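Local coordinates for protein thiol-disulfide isomerase and thioredoxins (Corynebacterium glutamicum, PDB 3LOR) that probably acts as a thioredoxin-fold oxidoreductase or isomerase of thiols and disulfides and can bind calcium, at residues 12-24 with 89-103. Sequence-based numbering, arbitrary orientation.
Sequences LDVQEWVNHEGLS and IDEFGIKFPVAVDMP
Gln-15, Val-100, Pro-97 and Asn-19 bury the most surface here: Gln-15 packs on Val-100 at one end of an antiparallel strand pairing, and Asn-19 and Pro-97 hold the other. The Gln-15 side chain runs beside that of Val-100, its OE1 3.5 Å from Val-100 CG1, and crosses that of Pro-103 at about a right angle, NE2 3.6 Å from Pro-103 CG. The selenium of Met-102, a selenomethionine, touches Gln-15 CB. Backbone bonds run along the pairing: Gln-15 N donates to Val-100 O at 2.9 Å, though bent (135° at the hydrogen), Val-18 N reaches Val-98 O, and the bonds from Val-100 N to Glu-16 O and from Met-102 N to Asp-13 O are straighter.

Past the strand, the Asn-19 side chain takes over the pairing. With CG between the backbone N and the carbonyl carbon (chi1 68°), the amide faces the backbone of 96-98: OD1 accepts from Val-98 N at 2.8 Å, and ND2 gives a bond of equal length to Phe-96 O, which lies in the plane of the amide. A water joins ND2 to Ile-94 O.

Ala-99 CB sits 3.8 Å from the centroid of the Trp-17 six-membered ring, a CH-pi contact; Gly-22 CA and Leu-23 N lie toward the rim of the opposite face. Pro-97 CG stands 4.0 Å from the His-20 ring centroid, over its face.

Strand 14-17, outermost within this chain, thus pairs with 98-101, whose other edge bonds to the parallel strand 65-71 in a thioredoxin-type fold, consistent with the Redoxin family. Leu-85 of helix 82-91 covers Val-98 and Val-100. Asp-13, part of a calcium site seen for this protein but without calcium in this chain, makes a hydrogen bond to Ser-111 and a salt bridge to Lys-115 of helix 111-115.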
# COMPACT_ATOMS: atom_id res chain seq x y z
N LEU A 12 -5.19 34.18 3.03
CA LEU A 12 -6.07 33.57 2.09
C LEU A 12 -6.99 34.61 1.51
O LEU A 12 -7.47 35.41 2.24
CB LEU A 12 -6.87 32.51 2.80
CG LEU A 12 -6.07 31.36 3.38
CD1 LEU A 12 -6.91 30.31 3.92
CD2 LEU A 12 -5.18 30.81 2.36
N ASP A 13 -7.22 34.61 0.21
CA ASP A 13 -8.27 35.43 -0.35
C ASP A 13 -9.42 34.50 -0.64
O ASP A 13 -9.33 33.68 -1.49
CB ASP A 13 -7.86 36.13 -1.64
CG ASP A 13 -6.64 37.03 -1.51
OD1 ASP A 13 -6.45 37.74 -0.54
OD2 ASP A 13 -5.87 37.02 -2.44
N VAL A 14 -10.50 34.63 0.10
CA VAL A 14 -11.58 33.67 0.04
C VAL A 14 -12.91 34.19 -0.47
O VAL A 14 -13.44 35.11 0.07
CB VAL A 14 -11.82 33.16 1.44
CG1 VAL A 14 -12.95 32.25 1.52
CG2 VAL A 14 -10.59 32.60 1.99
N GLN A 15 -13.45 33.60 -1.52
CA GLN A 15 -14.81 33.92 -1.90
C GLN A 15 -15.86 33.47 -0.90
O GLN A 15 -16.72 34.23 -0.56
CB GLN A 15 -15.13 33.39 -3.29
CG GLN A 15 -16.58 33.30 -3.66
CD GLN A 15 -16.80 32.80 -5.06
OE1 GLN A 15 -16.70 31.64 -5.33
NE2 GLN A 15 -17.11 33.68 -5.95
N GLU A 16 -15.78 32.25 -0.42
CA GLU A 16 -16.66 31.81 0.63
C GLU A 16 -16.15 30.61 1.39
O GLU A 16 -15.38 29.86 0.87
CB GLU A 16 -18.03 31.50 0.05
CG GLU A 16 -17.98 30.51 -1.05
CD GLU A 16 -19.29 30.29 -1.72
OE1 GLU A 16 -19.46 30.81 -2.83
OE2 GLU A 16 -20.13 29.58 -1.16
N TRP A 17 -16.62 30.43 2.61
CA TRP A 17 -16.34 29.24 3.36
C TRP A 17 -17.54 28.30 3.30
O TRP A 17 -18.59 28.57 3.76
CB TRP A 17 -15.98 29.57 4.79
CG TRP A 17 -14.72 30.26 5.05
CD1 TRP A 17 -14.52 31.59 5.05
CD2 TRP A 17 -13.48 29.67 5.40
NE1 TRP A 17 -13.24 31.87 5.36
CE2 TRP A 17 -12.58 30.71 5.59
CE3 TRP A 17 -13.05 28.37 5.55
CZ2 TRP A 17 -11.27 30.47 5.93
CZ3 TRP A 17 -11.80 28.15 5.88
CH2 TRP A 17 -10.91 29.19 6.06
N VAL A 18 -17.35 27.20 2.64
CA VAL A 18 -18.38 26.27 2.28
C VAL A 18 -19.07 25.44 3.35
O VAL A 18 -20.23 25.16 3.24
CB VAL A 18 -17.91 25.44 1.12
CG1 VAL A 18 -18.36 24.09 1.23
CG2 VAL A 18 -18.34 26.09 -0.16
N ASN A 19 -18.33 25.03 4.35
CA ASN A 19 -18.75 24.07 5.35
C ASN A 19 -18.50 24.46 6.78
O ASN A 19 -18.46 23.62 7.64
CB ASN A 19 -18.02 22.77 5.10
CG ASN A 19 -16.52 22.88 5.36
OD1 ASN A 19 -15.95 23.93 5.32
ND2 ASN A 19 -15.92 21.79 5.61
N HIS A 20 -18.19 25.72 7.01
CA HIS A 20 -17.73 26.13 8.29
C HIS A 20 -17.80 27.61 8.39
O HIS A 20 -17.78 28.28 7.42
CB HIS A 20 -16.28 25.73 8.42
CG HIS A 20 -15.73 25.76 9.80
ND1 HIS A 20 -15.19 26.89 10.35
CD2 HIS A 20 -15.60 24.79 10.72
CE1 HIS A 20 -14.77 26.62 11.56
NE2 HIS A 20 -15.00 25.36 11.81
N GLU A 21 -17.83 28.11 9.60
CA GLU A 21 -17.65 29.50 9.82
C GLU A 21 -16.25 29.82 9.41
O GLU A 21 -15.37 29.01 9.57
CB GLU A 21 -17.78 29.77 11.29
CG GLU A 21 -17.57 31.17 11.67
CD GLU A 21 -17.16 31.28 13.09
OE1 GLU A 21 -16.35 30.46 13.50
OE2 GLU A 21 -17.65 32.16 13.80
N GLY A 22 -16.03 31.02 8.92
CA GLY A 22 -14.73 31.43 8.49
C GLY A 22 -13.73 31.63 9.59
O GLY A 22 -14.08 31.94 10.69
N LEU A 23 -12.47 31.46 9.26
CA LEU A 23 -11.40 31.59 10.21
C LEU A 23 -10.55 32.79 9.92
O LEU A 23 -10.21 33.03 8.80
CB LEU A 23 -10.51 30.36 10.15
CG LEU A 23 -11.08 28.98 10.35
CD1 LEU A 23 -10.30 28.02 9.55
CD2 LEU A 23 -10.98 28.66 11.75
N SER A 24 -10.19 33.51 10.94
CA SER A 24 -9.26 34.59 10.79
C SER A 24 -7.86 34.16 11.13
O SER A 24 -7.65 33.14 11.73
CB SER A 24 -9.65 35.75 11.66
OG SER A 24 -9.58 35.41 13.01
N ILE A 89 -17.39 17.21 -0.75
CA ILE A 89 -17.06 17.21 0.65
C ILE A 89 -17.84 16.14 1.42
O ILE A 89 -17.31 15.48 2.24
CB ILE A 89 -17.28 18.61 1.26
CG1 ILE A 89 -16.10 19.53 0.95
CG2 ILE A 89 -17.46 18.52 2.71
CD1 ILE A 89 -16.35 20.95 1.17
N ASP A 90 -19.12 16.02 1.14
CA ASP A 90 -19.99 15.05 1.75
C ASP A 90 -19.64 13.61 1.40
O ASP A 90 -19.50 12.79 2.25
CB ASP A 90 -21.40 15.38 1.28
CG ASP A 90 -22.44 14.43 1.79
OD1 ASP A 90 -22.43 14.06 2.97
OD2 ASP A 90 -23.32 14.08 1.00
N GLU A 91 -19.43 13.36 0.13
CA GLU A 91 -19.05 12.06 -0.38
C GLU A 91 -17.73 11.57 0.17
O GLU A 91 -17.58 10.44 0.47
CB GLU A 91 -18.94 12.09 -1.90
CG GLU A 91 -20.20 12.25 -2.67
CD GLU A 91 -21.01 11.01 -2.79
OE1 GLU A 91 -21.78 10.90 -3.73
OE2 GLU A 91 -20.90 10.14 -1.95
N PHE A 92 -16.77 12.45 0.30
CA PHE A 92 -15.48 12.06 0.78
C PHE A 92 -15.30 12.21 2.29
O PHE A 92 -14.28 11.96 2.80
CB PHE A 92 -14.39 12.77 -0.02
CG PHE A 92 -14.24 12.26 -1.40
CD1 PHE A 92 -15.20 12.47 -2.33
CD2 PHE A 92 -13.14 11.55 -1.75
CE1 PHE A 92 -15.07 11.99 -3.58
CE2 PHE A 92 -13.02 11.06 -3.00
CZ PHE A 92 -13.98 11.28 -3.91
N GLY A 93 -16.32 12.64 2.98
CA GLY A 93 -16.25 12.86 4.40
C GLY A 93 -15.26 13.86 4.92
O GLY A 93 -14.74 13.70 5.97
N ILE A 94 -15.05 14.94 4.20
CA ILE A 94 -14.09 15.93 4.65
C ILE A 94 -14.69 16.74 5.78
O ILE A 94 -15.72 17.30 5.65
CB ILE A 94 -13.65 16.84 3.51
CG1 ILE A 94 -12.81 16.09 2.49
CG2 ILE A 94 -12.91 18.04 4.01
CD1 ILE A 94 -12.91 16.61 1.18
N LYS A 95 -14.05 16.74 6.91
CA LYS A 95 -14.59 17.45 8.03
C LYS A 95 -13.86 18.73 8.42
O LYS A 95 -14.29 19.42 9.27
CB LYS A 95 -14.70 16.51 9.21
CG LYS A 95 -15.88 15.64 9.11
CD LYS A 95 -15.77 14.54 10.08
CE LYS A 95 -17.10 13.84 10.28
NZ LYS A 95 -17.38 13.41 11.69
N PHE A 96 -12.74 19.01 7.80
CA PHE A 96 -12.02 20.24 8.03
C PHE A 96 -12.61 21.39 7.25
O PHE A 96 -13.27 21.21 6.31
CB PHE A 96 -10.52 20.05 7.77
CG PHE A 96 -10.17 19.58 6.41
CD1 PHE A 96 -9.83 18.29 6.19
CD2 PHE A 96 -10.15 20.43 5.36
CE1 PHE A 96 -9.47 17.89 4.98
CE2 PHE A 96 -9.80 19.99 4.15
CZ PHE A 96 -9.46 18.74 3.96
N PRO A 97 -12.33 22.59 7.66
CA PRO A 97 -12.91 23.72 6.96
C PRO A 97 -12.36 23.91 5.53
O PRO A 97 -11.21 23.79 5.27
CB PRO A 97 -12.57 24.89 7.85
CG PRO A 97 -12.02 24.34 9.01
CD PRO A 97 -11.59 23.01 8.83
N VAL A 98 -13.27 24.16 4.62
CA VAL A 98 -12.94 24.30 3.24
C VAL A 98 -13.33 25.66 2.74
O VAL A 98 -14.42 26.08 2.92
CB VAL A 98 -13.65 23.28 2.43
CG1 VAL A 98 -13.32 23.41 1.05
CG2 VAL A 98 -13.40 21.94 2.93
N ALA A 99 -12.41 26.32 2.11
CA ALA A 99 -12.66 27.59 1.51
C ALA A 99 -12.48 27.53 0.02
O ALA A 99 -11.74 26.76 -0.49
CB ALA A 99 -11.79 28.62 2.07
N VAL A 100 -13.19 28.39 -0.65
CA VAL A 100 -13.14 28.55 -2.06
C VAL A 100 -12.27 29.79 -2.35
O VAL A 100 -12.55 30.85 -1.89
CB VAL A 100 -14.56 28.77 -2.56
CG1 VAL A 100 -14.62 29.11 -4.00
CG2 VAL A 100 -15.41 27.60 -2.23
N ASP A 101 -11.22 29.60 -3.11
CA ASP A 101 -10.28 30.64 -3.51
C ASP A 101 -11.01 31.69 -4.34
O ASP A 101 -11.74 31.37 -5.21
CB ASP A 101 -9.14 29.96 -4.28
CG ASP A 101 -7.93 30.86 -4.55
OD1 ASP A 101 -7.95 32.01 -4.20
OD2 ASP A 101 -6.99 30.39 -5.16
N MSE A 102 -10.81 32.95 -4.05
CA MSE A 102 -11.51 34.00 -4.74
C MSE A 102 -11.11 34.07 -6.18
O MSE A 102 -9.96 34.12 -6.52
CB MSE A 102 -11.20 35.32 -4.09
CG MSE A 102 -11.79 36.52 -4.83
SE MSE A 102 -13.62 36.65 -4.51
CE MSE A 102 -13.43 37.36 -2.84
N PRO A 103 -12.10 34.02 -7.02
CA PRO A 103 -11.88 34.13 -8.44
C PRO A 103 -11.52 35.54 -8.85
O PRO A 103 -11.91 36.47 -8.21
CB PRO A 103 -13.22 33.72 -8.99
CG PRO A 103 -14.10 33.96 -7.99
CD PRO A 103 -13.48 33.74 -6.72
O HOH W 1 -17.72 19.17 6.12